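Local coordinates for protein beta-glucuronidase (Dictyoglomus thermophilum, PDB 6XXW) that probably hydrolyses beta-D-glucuronides, as a glycoside hydrolase of family 2 with a TIM-barrel domain, at residues A[359-364]-A[396-401]; A[433-438]-A[442-447]; A[347-352]-A[406-411]. All blocks are in the same frame, centred on the assembly; numbering follows the deposited sequence.

Contact 1 (A[359-364]-A[396-401]); sequences VIEEAP and RELIAR
Segments 359-364 and 396-401 come closest just past the end of strand 358-362, where the CA atoms of Ala363 and Leu398 stand 7.8 Å apart, room enough for one layer of side chains. Leu398 and Glu361 fill it by sliding past each other in opposite directions. The leucine CD1 methyl lies 3.6 Å from Glu361 CD and as near to its OE1, so that an apolar branch packs on a carboxylate. The glutamate gets there with CG anti to its backbone N (chi1 -175°) and the rest of the chain extended. This is the first half of a beta-alpha-beta crossover of the TIM barrel: the helix that follows the strand lies back against it before the chain enters the next parallel strand, 408-415. Beyond the leucine, Arg401 crosses Glu361 at about a right angle, bent at chi3, and its NH2 forms a salt bridge of 3.2 Å with Glu361 OE2. That oxygen sits at the edge of the guanidinium, near its plane, but the two flat groups are turned 43° apart. NH2 gives its hydrogen bond instead to Tyr344 O. Asp402 comes close to Glu361 OE1, a like charge that the arginine probably helps to offset. With an alanine here, Arg401 would probably keep Tyr344 but lose its ionic mate, and a gap would open beside Leu398 CD1.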
ATOM      1  N   VAL A 359      -3.569  17.366  29.563  1.00 19.41           N
ATOM      2  CA  VAL A 359      -4.306  17.849  28.405  1.00 20.35           C
ATOM      3  C   VAL A 359      -4.199  19.372  28.333  1.00 17.85           C
ATOM      4  O   VAL A 359      -4.481  20.069  29.314  1.00 19.21           O
ATOM      5  CB  VAL A 359      -5.779  17.406  28.466  1.00 20.91           C
ATOM      6  CG1 VAL A 359      -6.559  18.020  27.330  1.00 18.34           C
ATOM      7  CG2 VAL A 359      -5.869  15.880  28.419  1.00 16.27           C
ATOM      8  N   ILE A 360      -3.797  19.878  27.176  1.00 17.00           N
ATOM      9  CA  ILE A 360      -3.980  21.286  26.827  1.00 15.55           C
ATOM     10  C   ILE A 360      -5.285  21.349  26.050  1.00 17.27           C
ATOM     11  O   ILE A 360      -5.357  20.860  24.921  1.00 16.37           O
ATOM     12  CB  ILE A 360      -2.814  21.826  25.980  1.00 16.27           C
ATOM     13  CG1 ILE A 360      -1.471  21.638  26.696  1.00 19.17           C
ATOM     14  CG2 ILE A 360      -3.035  23.302  25.649  1.00 16.02           C
ATOM     15  CD1 ILE A 360      -0.247  21.818  25.792  1.00 21.03           C
ATOM     16  N   GLU A 361      -6.325  21.942  26.626  1.00 14.48           N
ATOM     17  CA  GLU A 361      -7.601  21.970  25.929  1.00 16.50           C
ATOM     18  C   GLU A 361      -7.786  23.307  25.229  1.00 19.16           C
ATOM     19  O   GLU A 361      -7.547  24.368  25.816  1.00 18.53           O
ATOM     20  CB  GLU A 361      -8.776  21.682  26.856  1.00 18.92           C
ATOM     21  CG  GLU A 361     -10.075  21.588  26.068  1.00 18.42           C
ATOM     22  CD  GLU A 361     -11.134  20.808  26.791  1.00 24.41           C
ATOM     23  OE1 GLU A 361     -11.226  20.968  28.026  1.00 23.07           O
ATOM     24  OE2 GLU A 361     -11.861  20.042  26.123  1.00 19.74           O
ATOM     25  N   GLU A 362      -8.206  23.243  23.968  1.00 15.81           N
ATOM     26  CA  GLU A 362      -8.150  24.363  23.048  1.00 15.82           C
ATOM     27  C   GLU A 362      -9.545  24.755  22.573  1.00 18.37           C
ATOM     28  O   GLU A 362     -10.372  23.892  22.240  1.00 18.22           O
ATOM     29  CB  GLU A 362      -7.265  23.996  21.850  1.00 16.00           C
ATOM     30  CG  GLU A 362      -7.071  25.093  20.845  1.00 19.02           C
ATOM     31  CD  GLU A 362      -5.911  24.780  19.939  1.00 21.32           C
ATOM     32  OE1 GLU A 362      -4.747  24.914  20.398  1.00 19.28           O
ATOM     33  OE2 GLU A 362      -6.167  24.381  18.785  1.00 18.63           O
ATOM     34  N   ALA A 363      -9.791  26.062  22.542  1.00 18.02           N
ATOM     35  CA  ALA A 363     -11.005  26.622  21.968  1.00 17.41           C
ATOM     36  C   ALA A 363     -10.982  26.508  20.446  1.00 20.43           C
ATOM     37  O   ALA A 363      -9.909  26.474  19.832  1.00 19.63           O
ATOM     38  CB  ALA A 363     -11.148  28.088  22.382  1.00 22.32           C
ATOM     39  N   PRO A 364     -12.160  26.498  19.805  1.00 20.45           N
ATOM     40  CA  PRO A 364     -12.214  26.238  18.356  1.00 20.01           C
ATOM     41  C   PRO A 364     -11.850  27.423  17.469  1.00 20.43           C
ATOM     42  O   PRO A 364     -12.362  27.519  16.346  1.00 20.15           O
ATOM     43  CB  PRO A 364     -13.681  25.834  18.125  1.00 21.20           C
ATOM     44  CG  PRO A 364     -14.356  25.912  19.439  1.00 22.48           C
ATOM     45  CD  PRO A 364     -13.503  26.667  20.380  1.00 21.37           C
ATOM     46  N   ARG A 396     -16.398  30.661  28.392  1.00 21.60           N
ATOM     47  CA  ARG A 396     -17.217  30.459  29.585  1.00 22.13           C
ATOM     48  C   ARG A 396     -17.819  29.059  29.607  1.00 17.95           C
ATOM     49  O   ARG A 396     -17.788  28.387  30.641  1.00 18.69           O
ATOM     50  CB  ARG A 396     -18.310  31.527  29.666  1.00 24.71           C
ATOM     51  CG  ARG A 396     -17.758  32.939  29.732  1.00 29.52           C
ATOM     52  CD  ARG A 396     -18.855  34.011  29.682  1.00 39.80           C
ATOM     53  NE  ARG A 396     -18.319  35.352  29.431  1.00 35.01           N
ATOM     54  CZ  ARG A 396     -18.761  36.168  28.476  1.00 38.85           C
ATOM     55  NH1 ARG A 396     -19.731  35.775  27.665  1.00 35.90           N
ATOM     56  NH2 ARG A 396     -18.227  37.376  28.321  1.00 36.72           N
ATOM     57  N   GLU A 397     -18.352  28.593  28.471  1.00 20.11           N
ATOM     58  CA  GLU A 397     -18.943  27.254  28.413  1.00 22.65           C
ATOM     59  C   GLU A 397     -17.891  26.171  28.629  1.00 22.44           C
ATOM     60  O   GLU A 397     -18.164  25.122  29.238  1.00 19.30           O
ATOM     61  CB  GLU A 397     -19.619  27.028  27.059  1.00 21.02           C
ATOM     62  CG  GLU A 397     -20.850  27.882  26.769  1.00 27.06           C
ATOM     63  CD  GLU A 397     -21.485  27.559  25.414  1.00 39.56           C
ATOM     64  OE1 GLU A 397     -21.476  26.378  25.000  1.00 35.33           O
ATOM     65  OE2 GLU A 397     -22.005  28.487  24.761  1.00 41.93           O
ATOM     66  N   LEU A 398     -16.695  26.392  28.097  1.00 19.42           N
ATOM     67  CA  LEU A 398     -15.651  25.376  28.145  1.00 18.27           C
ATOM     68  C   LEU A 398     -15.111  25.218  29.558  1.00 19.31           C
ATOM     69  O   LEU A 398     -14.981  24.102  30.067  1.00 19.14           O
ATOM     70  CB  LEU A 398     -14.538  25.757  27.171  1.00 20.15           C
ATOM     71  CG  LEU A 398     -13.238  24.962  27.212  1.00 20.20           C
ATOM     72  CD1 LEU A 398     -13.489  23.490  26.912  1.00 18.96           C
ATOM     73  CD2 LEU A 398     -12.239  25.564  26.225  1.00 18.10           C
ATOM     74  N   ILE A 399     -14.804  26.333  30.214  1.00 18.39           N
ATOM     75  CA  ILE A 399     -14.321  26.261  31.585  1.00 21.66           C
ATOM     76  C   ILE A 399     -15.411  25.729  32.511  1.00 20.27           C
ATOM     77  O   ILE A 399     -15.136  24.936  33.418  1.00 20.14           O
ATOM     78  CB  ILE A 399     -13.789  27.643  32.013  1.00 20.65           C
ATOM     79  CG1 ILE A 399     -12.540  27.970  31.176  1.00 25.25           C
ATOM     80  CG2 ILE A 399     -13.498  27.677  33.510  1.00 23.42           C
ATOM     81  CD1 ILE A 399     -12.004  29.371  31.366  1.00 32.17           C
ATOM     82  N   ALA A 400     -16.671  26.130  32.290  1.00 23.05           N
ATOM     83  CA  ALA A 400     -17.750  25.602  33.123  1.00 18.72           C
ATOM     84  C   ALA A 400     -17.863  24.088  32.980  1.00 20.17           C
ATOM     85  O   ALA A 400     -18.168  23.381  33.951  1.00 19.60           O
ATOM     86  CB  ALA A 400     -19.081  26.278  32.769  1.00 22.24           C
ATOM     87  N   ARG A 401     -17.619  23.564  31.777  1.00 16.64           N
ATOM     88  CA  ARG A 401     -17.734  22.121  31.597  1.00 18.83           C
ATOM     89  C   ARG A 401     -16.569  21.384  32.242  1.00 19.70           C
ATOM     90  O   ARG A 401     -16.771  20.356  32.897  1.00 19.70           O
ATOM     91  CB  ARG A 401     -17.818  21.767  30.115  1.00 19.13           C
ATOM     92  CG  ARG A 401     -18.292  20.335  29.868  1.00 18.64           C
ATOM     93  CD  ARG A 401     -18.068  19.926  28.422  1.00 18.77           C
ATOM     94  NE  ARG A 401     -16.647  19.740  28.119  1.00 21.95           N
ATOM     95  CZ  ARG A 401     -16.178  19.325  26.949  1.00 20.27           C
ATOM     96  NH1 ARG A 401     -17.014  19.021  25.959  1.00 19.93           N
ATOM     97  NH2 ARG A 401     -14.869  19.210  26.771  1.00 19.38           N
TER

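Contact 2 (A[433-438]-A[442-447]); sequences EETRRL and RPITIV
Ile444 reaches the helix mainly with its terminal methyl, CD1, which settles between Thr435 and Arg436. On the threonine it meets CG2 at 3.7 Å; on the arginine it meets the backbone N at 3.6 Å, with CB at 3.8 Å. The arginine takes part through its backbone N and the root of its side chain, which crosses the isoleucine at about a right angle.

The next shell shows what turns the threonine methyl to the strand. Thr435 OG1 stands beside its own backbone N (chi1 -60°), where it is hydrogen-bonded to Val431 O one helical turn back, and this rotation leaves CG2 to face Ile444. Met395 of helix 385-402 packs on the same threonine. At the strand, Ile444 N is hydrogen-bonded to Asp462 OD2.

Farther out, on the helix side turned from the strand, Arg437 grips Glu434 side-on. NE binds OE1 at 3.1 Å and NH2 binds OE2 at 3.0 Å, the latter with a nearly straight N-H...O angle of 174°; both nitrogens meet the carboxylate from above its plane. Glu434 OE2 has a second cationic partner in Arg396.

The unit is the closing half of a beta-alpha-beta crossover, in which helix 422-438 turns within a few residues into strand 444-448. Its chemistry is divided: charge pairs lie on the side of the helix turned from the strand, one of them reaching helix 385-402, whereas helix and strand meet here mostly through carbon, so the buried Thr435-Ile444 pair probably rests on shape and the exclusion of water.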
ATOM      1  N   GLU A 433      -7.880  37.900  28.725  1.00 18.56           N
ATOM      2  CA  GLU A 433      -8.290  38.485  29.999  1.00 22.01           C
ATOM      3  C   GLU A 433      -9.505  37.766  30.572  1.00 24.56           C
ATOM      4  O   GLU A 433      -9.577  37.513  31.780  1.00 20.47           O
ATOM      5  CB  GLU A 433      -8.594  39.969  29.818  1.00 29.16           C
ATOM      6  CG  GLU A 433      -8.913  40.688  31.112  1.00 28.54           C
ATOM      7  CD  GLU A 433      -8.906  42.199  30.939  1.00 36.95           C
ATOM      8  OE1 GLU A 433      -7.916  42.729  30.385  1.00 32.49           O
ATOM      9  OE2 GLU A 433      -9.888  42.849  31.349  1.00 31.18           O
ATOM     10  N   GLU A 434     -10.469  37.421  29.716  1.00 20.38           N
ATOM     11  CA  GLU A 434     -11.672  36.752  30.198  1.00 20.93           C
ATOM     12  C   GLU A 434     -11.369  35.322  30.643  1.00 27.99           C
ATOM     13  O   GLU A 434     -11.908  34.844  31.653  1.00 18.20           O
ATOM     14  CB  GLU A 434     -12.743  36.783  29.104  1.00 23.72           C
ATOM     15  CG  GLU A 434     -14.019  36.034  29.441  1.00 26.89           C
ATOM     16  CD  GLU A 434     -14.869  36.760  30.473  1.00 32.47           C
ATOM     17  OE1 GLU A 434     -14.461  37.850  30.948  1.00 34.12           O
ATOM     18  OE2 GLU A 434     -15.945  36.228  30.818  1.00 38.81           O
ATOM     19  N   THR A 435     -10.493  34.628  29.910  1.00 18.43           N
ATOM     20  CA  THR A 435     -10.139  33.260  30.277  1.00 21.52           C
ATOM     21  C   THR A 435      -9.504  33.209  31.659  1.00 22.59           C
ATOM     22  O   THR A 435      -9.849  32.354  32.483  1.00 20.50           O
ATOM     23  CB  THR A 435      -9.196  32.673  29.223  1.00 21.18           C
ATOM     24  OG1 THR A 435      -9.861  32.684  27.949  1.00 19.85           O
ATOM     25  CG2 THR A 435      -8.785  31.231  29.590  1.00 23.51           C
ATOM     26  N   ARG A 436      -8.570  34.122  31.927  0.54 22.14           N
ATOM     27  CA  ARG A 436      -7.901  34.150  33.224  0.54 23.40           C
ATOM     28  C   ARG A 436      -8.877  34.497  34.338  0.54 25.21           C
ATOM     29  O   ARG A 436      -8.780  33.956  35.449  0.54 23.28           O
ATOM     30  CB  ARG A 436      -6.742  35.149  33.187  0.54 26.78           C
ATOM     31  CG  ARG A 436      -5.642  34.876  34.200  0.54 29.35           C
ATOM     32  CD  ARG A 436      -5.570  35.966  35.253  0.54 29.44           C
ATOM     33  NE  ARG A 436      -5.192  37.255  34.680  0.54 34.07           N
ATOM     34  CZ  ARG A 436      -4.230  38.035  35.166  0.54 37.55           C
ATOM     35  NH1 ARG A 436      -3.544  37.654  36.235  0.54 37.50           N
ATOM     36  NH2 ARG A 436      -3.952  39.196  34.581  0.54 28.75           N
ATOM     37  N   ARG A 437      -9.825  35.398  34.059  1.00 21.91           N
ATOM     38  CA  ARG A 437     -10.833  35.756  35.053  1.00 25.79           C
ATOM     39  C   ARG A 437     -11.713  34.563  35.390  1.00 24.17           C
ATOM     40  O   ARG A 437     -12.074  34.354  36.553  1.00 26.72           O
ATOM     41  CB  ARG A 437     -11.690  36.912  34.534  1.00 24.54           C
ATOM     42  CG  ARG A 437     -12.730  37.387  35.526  1.00 23.48           C
ATOM     43  CD  ARG A 437     -13.745  38.302  34.861  1.00 33.23           C
ATOM     44  NE  ARG A 437     -14.704  37.549  34.062  1.00 31.75           N
ATOM     45  CZ  ARG A 437     -15.806  37.003  34.559  1.00 39.49           C
ATOM     46  NH1 ARG A 437     -16.073  37.135  35.851  1.00 35.62           N
ATOM     47  NH2 ARG A 437     -16.638  36.330  33.771  1.00 36.15           N
ATOM     48  N   LEU A 438     -12.060  33.769  34.376  1.00 20.02           N
ATOM     49  CA  LEU A 438     -12.901  32.594  34.584  1.00 19.96           C
ATOM     50  C   LEU A 438     -12.164  31.479  35.310  1.00 20.93           C
ATOM     51  O   LEU A 438     -12.783  30.739  36.087  1.00 21.50           O
ATOM     52  CB  LEU A 438     -13.419  32.080  33.244  1.00 18.78           C
ATOM     53  CG  LEU A 438     -14.403  32.967  32.488  1.00 24.90           C
ATOM     54  CD1 LEU A 438     -14.422  32.567  31.015  1.00 26.90           C
ATOM     55  CD2 LEU A 438     -15.790  32.906  33.113  1.00 28.75           C
ATOM     56  N   ARG A 442      -5.193  27.757  36.070  1.00 17.52           N
ATOM     57  CA  ARG A 442      -4.444  27.081  35.016  1.00 20.26           C
ATOM     58  C   ARG A 442      -3.789  28.100  34.094  1.00 22.37           C
ATOM     59  O   ARG A 442      -4.393  29.131  33.776  1.00 21.39           O
ATOM     60  CB  ARG A 442      -5.344  26.157  34.169  1.00 17.15           C
ATOM     61  CG  ARG A 442      -6.048  25.049  34.939  1.00 18.60           C
ATOM     62  CD  ARG A 442      -7.045  24.357  34.040  1.00 18.40           C
ATOM     63  NE  ARG A 442      -7.532  23.113  34.622  1.00 19.88           N
ATOM     64  CZ  ARG A 442      -8.558  23.034  35.447  1.00 17.88           C
ATOM     65  NH1 ARG A 442      -9.207  24.146  35.792  1.00 16.55           N
ATOM     66  NH2 ARG A 442      -8.935  21.845  35.927  1.00 18.50           N
ATOM     67  N   PRO A 443      -2.577  27.823  33.619  1.00 16.90           N
ATOM     68  CA  PRO A 443      -1.940  28.725  32.661  1.00 17.85           C
ATOM     69  C   PRO A 443      -2.693  28.764  31.341  1.00 20.34           C
ATOM     70  O   PRO A 443      -3.536  27.914  31.035  1.00 20.77           O
ATOM     71  CB  PRO A 443      -0.539  28.129  32.479  1.00 20.73           C
ATOM     72  CG  PRO A 443      -0.692  26.698  32.847  1.00 20.91           C
ATOM     73  CD  PRO A 443      -1.722  26.669  33.946  1.00 17.69           C
ATOM     74  N   ILE A 444      -2.360  29.785  30.554  1.00 16.34           N
ATOM     75  CA  ILE A 444      -2.986  30.059  29.269  1.00 16.15           C
ATOM     76  C   ILE A 444      -1.912  30.133  28.193  1.00 17.70           C
ATOM     77  O   ILE A 444      -0.830  30.680  28.428  1.00 20.68           O
ATOM     78  CB  ILE A 444      -3.783  31.377  29.318  1.00 17.01           C
ATOM     79  CG1 ILE A 444      -4.896  31.274  30.360  1.00 19.27           C
ATOM     80  CG2 ILE A 444      -4.320  31.733  27.930  1.00 18.95           C
ATOM     81  CD1 ILE A 444      -5.510  32.605  30.688  1.00 22.98           C
ATOM     82  N   THR A 445      -2.211  29.590  27.005  1.00 18.71           N
ATOM     83  CA  THR A 445      -1.324  29.702  25.853  1.00 18.66           C
ATOM     84  C   THR A 445      -2.139  30.079  24.618  1.00 18.20           C
ATOM     85  O   THR A 445      -3.372  30.184  24.653  1.00 18.60           O
ATOM     86  CB  THR A 445      -0.542  28.390  25.597  1.00 22.13           C
ATOM     87  OG1 THR A 445       0.453  28.584  24.571  1.00 20.44           O
ATOM     88  CG2 THR A 445      -1.474  27.294  25.156  1.00 16.15           C
ATOM     89  N   ILE A 446      -1.420  30.320  23.527  1.00 16.91           N
ATOM     90  CA  ILE A 446      -1.988  30.425  22.188  1.00 16.47           C
ATOM     91  C   ILE A 446      -0.989  29.774  21.245  1.00 18.79           C
ATOM     92  O   ILE A 446       0.225  29.925  21.420  1.00 21.03           O
ATOM     93  CB  ILE A 446      -2.282  31.883  21.769  1.00 17.56           C
ATOM     94  CG1 ILE A 446      -2.948  31.903  20.384  1.00 16.74           C
ATOM     95  CG2 ILE A 446      -0.988  32.745  21.732  1.00 17.99           C
ATOM     96  CD1 ILE A 446      -3.569  33.250  20.017  1.00 16.01           C
ATOM     97  N   VAL A 447      -1.481  29.014  20.269  1.00 18.58           N
ATOM     98  CA  VAL A 447      -0.599  28.222  19.416  1.00 16.76           C
ATOM     99  C   VAL A 447      -0.336  29.011  18.138  1.00 15.39           C
ATOM    100  O   VAL A 447      -1.272  29.390  17.421  1.00 19.61           O
ATOM    101  CB  VAL A 447      -1.176  26.827  19.125  1.00 17.57           C
ATOM    102  CG1 VAL A 447      -0.239  26.056  18.186  1.00 14.55           C
ATOM    103  CG2 VAL A 447      -1.365  26.042  20.436  1.00 14.78           C
TER

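Contact 3 (A[347-352]-A[406-411])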
ATOM      1  N   GLU A 347     -16.048  12.568  27.719  1.00 18.31           N
ATOM      2  CA  GLU A 347     -15.569  11.196  27.849  1.00 19.00           C
ATOM      3  C   GLU A 347     -14.053  11.119  27.728  1.00 20.65           C
ATOM      4  O   GLU A 347     -13.393  10.418  28.502  1.00 19.04           O
ATOM      5  CB  GLU A 347     -16.249  10.326  26.784  1.00 24.28           C
ATOM      6  CG  GLU A 347     -17.700   9.928  27.106  1.00 26.55           C
ATOM      7  CD  GLU A 347     -18.746  10.986  26.727  1.00 34.66           C
ATOM      8  OE1 GLU A 347     -18.382  12.080  26.234  1.00 22.65           O
ATOM      9  OE2 GLU A 347     -19.952  10.710  26.929  1.00 37.38           O
ATOM     10  N   ILE A 348     -13.469  11.858  26.780  1.00 17.91           N
ATOM     11  CA  ILE A 348     -12.020  11.789  26.617  1.00 19.00           C
ATOM     12  C   ILE A 348     -11.300  12.392  27.829  1.00 20.98           C
ATOM     13  O   ILE A 348     -10.245  11.896  28.252  1.00 17.01           O
ATOM     14  CB  ILE A 348     -11.606  12.458  25.295  1.00 19.08           C
ATOM     15  CG1 ILE A 348     -11.882  11.490  24.137  1.00 18.89           C
ATOM     16  CG2 ILE A 348     -10.115  12.867  25.325  1.00 21.13           C
ATOM     17  CD1 ILE A 348     -11.674  12.129  22.758  1.00 25.67           C
ATOM     18  N   LEU A 349     -11.868  13.441  28.432  1.00 15.86           N
ATOM     19  CA  LEU A 349     -11.222  14.035  29.606  1.00 17.15           C
ATOM     20  C   LEU A 349     -11.323  13.128  30.834  1.00 18.06           C
ATOM     21  O   LEU A 349     -10.377  13.062  31.635  1.00 20.03           O
ATOM     22  CB  LEU A 349     -11.818  15.417  29.905  1.00 18.69           C
ATOM     23  CG  LEU A 349     -11.558  16.456  28.814  1.00 21.43           C
ATOM     24  CD1 LEU A 349     -12.012  17.815  29.283  1.00 22.48           C
ATOM     25  CD2 LEU A 349     -10.082  16.507  28.455  1.00 20.47           C
ATOM     26  N   PHE A 350     -12.452  12.425  31.012  1.00 16.57           N
ATOM     27  CA  PHE A 350     -12.537  11.456  32.106  1.00 16.94           C
ATOM     28  C   PHE A 350     -11.502  10.355  31.931  1.00 19.71           C
ATOM     29  O   PHE A 350     -10.896   9.899  32.910  1.00 18.38           O
ATOM     30  CB  PHE A 350     -13.938  10.852  32.196  1.00 20.14           C
ATOM     31  CG  PHE A 350     -14.944  11.750  32.850  1.00 23.43           C
ATOM     32  CD1 PHE A 350     -14.927  11.954  34.225  1.00 23.93           C
ATOM     33  CD2 PHE A 350     -15.905  12.402  32.090  1.00 21.71           C
ATOM     34  CE1 PHE A 350     -15.860  12.795  34.831  1.00 21.87           C
ATOM     35  CE2 PHE A 350     -16.831  13.247  32.687  1.00 21.87           C
ATOM     36  CZ  PHE A 350     -16.805  13.440  34.060  1.00 23.74           C
ATOM     37  N   LEU A 351     -11.278   9.920  30.684  1.00 17.56           N
ATOM     38  CA  LEU A 351     -10.236   8.935  30.423  1.00 16.69           C
ATOM     39  C   LEU A 351      -8.848   9.515  30.681  1.00 17.49           C
ATOM     40  O   LEU A 351      -7.989   8.840  31.260  1.00 19.32           O
ATOM     41  CB  LEU A 351     -10.353   8.415  28.988  1.00 17.47           C
ATOM     42  CG  LEU A 351     -11.568   7.530  28.689  1.00 20.97           C
ATOM     43  CD1 LEU A 351     -11.626   7.187  27.191  1.00 21.09           C
ATOM     44  CD2 LEU A 351     -11.474   6.267  29.536  1.00 19.44           C
ATOM     45  N   ALA A 352      -8.601  10.763  30.266  1.00 17.81           N
ATOM     46  CA  ALA A 352      -7.295  11.344  30.554  1.00 16.69           C
ATOM     47  C   ALA A 352      -7.059  11.422  32.061  1.00 21.83           C
ATOM     48  O   ALA A 352      -5.930  11.199  32.529  1.00 16.53           O
ATOM     49  CB  ALA A 352      -7.160  12.710  29.893  1.00 15.98           C
ATOM     50  N   PRO A 406      -8.756  17.000  36.590  1.00 19.91           N
ATOM     51  CA  PRO A 406      -7.316  17.175  36.851  1.00 19.46           C
ATOM     52  C   PRO A 406      -6.464  17.121  35.587  1.00 16.94           C
ATOM     53  O   PRO A 406      -5.401  17.753  35.535  1.00 15.91           O
ATOM     54  CB  PRO A 406      -6.990  16.016  37.815  1.00 15.52           C
ATOM     55  CG  PRO A 406      -8.032  14.965  37.518  1.00 22.52           C
ATOM     56  CD  PRO A 406      -9.289  15.736  37.137  1.00 18.04           C
ATOM     57  N   SER A 407      -6.924  16.414  34.555  1.00 15.73           N
ATOM     58  CA  SER A 407      -6.116  16.219  33.355  1.00 14.02           C
ATOM     59  C   SER A 407      -5.932  17.510  32.562  1.00 15.76           C
ATOM     60  O   SER A 407      -4.895  17.679  31.906  1.00 16.89           O
ATOM     61  CB  SER A 407      -6.746  15.140  32.467  1.00 19.28           C
ATOM     62  OG  SER A 407      -8.028  15.546  31.980  1.00 19.58           O
ATOM     63  N   VAL A 408      -6.911  18.423  32.586  1.00 18.57           N
ATOM     64  CA  VAL A 408      -6.728  19.703  31.906  1.00 15.77           C
ATOM     65  C   VAL A 408      -5.757  20.555  32.716  1.00 17.19           C
ATOM     66  O   VAL A 408      -6.032  20.914  33.871  1.00 16.30           O
ATOM     67  CB  VAL A 408      -8.061  20.442  31.713  1.00 16.67           C
ATOM     68  CG1 VAL A 408      -7.803  21.807  31.022  1.00 15.89           C
ATOM     69  CG2 VAL A 408      -9.066  19.621  30.930  1.00 15.23           C
ATOM     70  N   ILE A 409      -4.629  20.917  32.106  1.00 15.88           N
ATOM     71  CA  ILE A 409      -3.601  21.669  32.810  1.00 17.01           C
ATOM     72  C   ILE A 409      -3.271  22.989  32.145  1.00 19.95           C
ATOM     73  O   ILE A 409      -2.380  23.686  32.612  1.00 19.75           O
ATOM     74  CB  ILE A 409      -2.316  20.834  33.014  1.00 19.73           C
ATOM     75  CG1 ILE A 409      -1.955  20.048  31.754  1.00 17.98           C
ATOM     76  CG2 ILE A 409      -2.487  19.898  34.220  1.00 19.18           C
ATOM     77  CD1 ILE A 409      -1.535  20.872  30.582  1.00 18.37           C
ATOM     78  N   MET A 410      -3.964  23.353  31.068  1.00 20.61           N
ATOM     79  CA  MET A 410      -3.688  24.589  30.339  1.00 18.34           C
ATOM     80  C   MET A 410      -4.810  24.803  29.341  1.00 15.21           C
ATOM     81  O   MET A 410      -5.327  23.843  28.762  1.00 17.92           O
ATOM     82  CB  MET A 410      -2.337  24.537  29.602  1.00 13.39           C
ATOM     83  CG  MET A 410      -1.978  25.827  28.863  1.00 18.35           C
ATOM     84  SD  MET A 410      -0.211  26.198  28.769  1.00 20.56           S
ATOM     85  CE  MET A 410       0.425  24.777  27.833  1.00 15.81           C
ATOM     86  N   TRP A 411      -5.162  26.069  29.121  1.00 16.85           N
ATOM     87  CA  TRP A 411      -6.116  26.444  28.087  1.00 16.80           C
ATOM     88  C   TRP A 411      -5.382  27.063  26.903  1.00 17.79           C
ATOM     89  O   TRP A 411      -4.513  27.929  27.084  1.00 16.64           O
ATOM     90  CB  TRP A 411      -7.146  27.461  28.612  1.00 16.93           C
ATOM     91  CG  TRP A 411      -7.879  27.050  29.871  1.00 17.30           C
ATOM     92  CD1 TRP A 411      -7.747  27.617  31.107  1.00 19.80           C
ATOM     93  CD2 TRP A 411      -8.876  26.021  30.003  1.00 18.23           C
ATOM     94  NE1 TRP A 411      -8.586  26.997  32.005  1.00 17.04           N
ATOM     95  CE2 TRP A 411      -9.295  26.019  31.354  1.00 21.62           C
ATOM     96  CE3 TRP A 411      -9.450  25.103  29.116  1.00 17.20           C
ATOM     97  CZ2 TRP A 411     -10.248  25.116  31.847  1.00 18.55           C
ATOM     98  CZ3 TRP A 411     -10.422  24.198  29.612  1.00 16.94           C
ATOM     99  CH2 TRP A 411     -10.804  24.223  30.960  1.00 17.04           C
TER
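Apolar packing joins Leu349 to Val408, and carbon also meets carbon between Ala352 and Ser407. The two branched side chains cross at a slant, and Val408 CG2 is met by both leucine methyls, CD1 at 3.8 Å and CD2 at 4.1 Å. The other valine methyl, CG1, lies 3.8 Å above the ring plane of Trp411, offset toward the rim, so the valine bridges helix and indole. At Ala352 the backbones draw together, its CA being 5.7 Å from that of Ser407, and the CB atoms of the two residues touch at 3.6 Å.

The polar element is Ser407 OG. It sits between its own backbone N and carbonyl carbon (chi1 64°), which swings it toward the helix, 3.4 Å from Leu349 O; its hydrogen bond, however, is with Asp353 OD1, just beyond Ala352.

In the TIM barrel, helix 346-355 precedes strand 358-362 in the chain and covers it, yet it also reaches the neighbouring strand at this point. Its far side carries Leu351, which packs on Leu51 of the second subunit.

The close approach is consistent with a small residue on each side, Ala352 on the helix and Ser407 just before the strand, and the buried serine hydroxyl is satisfied by the helix it abuts.

Overall arrangement
Three neighbouring parallel strands, 358-362, 408-415 and 444-448, tie the contacts into one sector of the barrel wall. Contact 1 lies about 10 Å, centre to centre, from each of the others, while contacts 2 and 3 are about 16 Å apart. Contacts 1 and 3 join through a probable hydrogen bond of 2.7 Å from Val359 N to Ser407 O, contacts 2 and 3 through one of 2.8 Å from Thr445 N to Trp411 O. Outside the strands, Ile399 CD1 packs on Leu438 CB at 3.6 Å. TIM-barrel glycosidases keep their active site at the C-terminal strand ends; contacts 2 and 3 lie at strand starts, whereas contact 1 lies at the C-terminal end of its strand, probably nearer the active site.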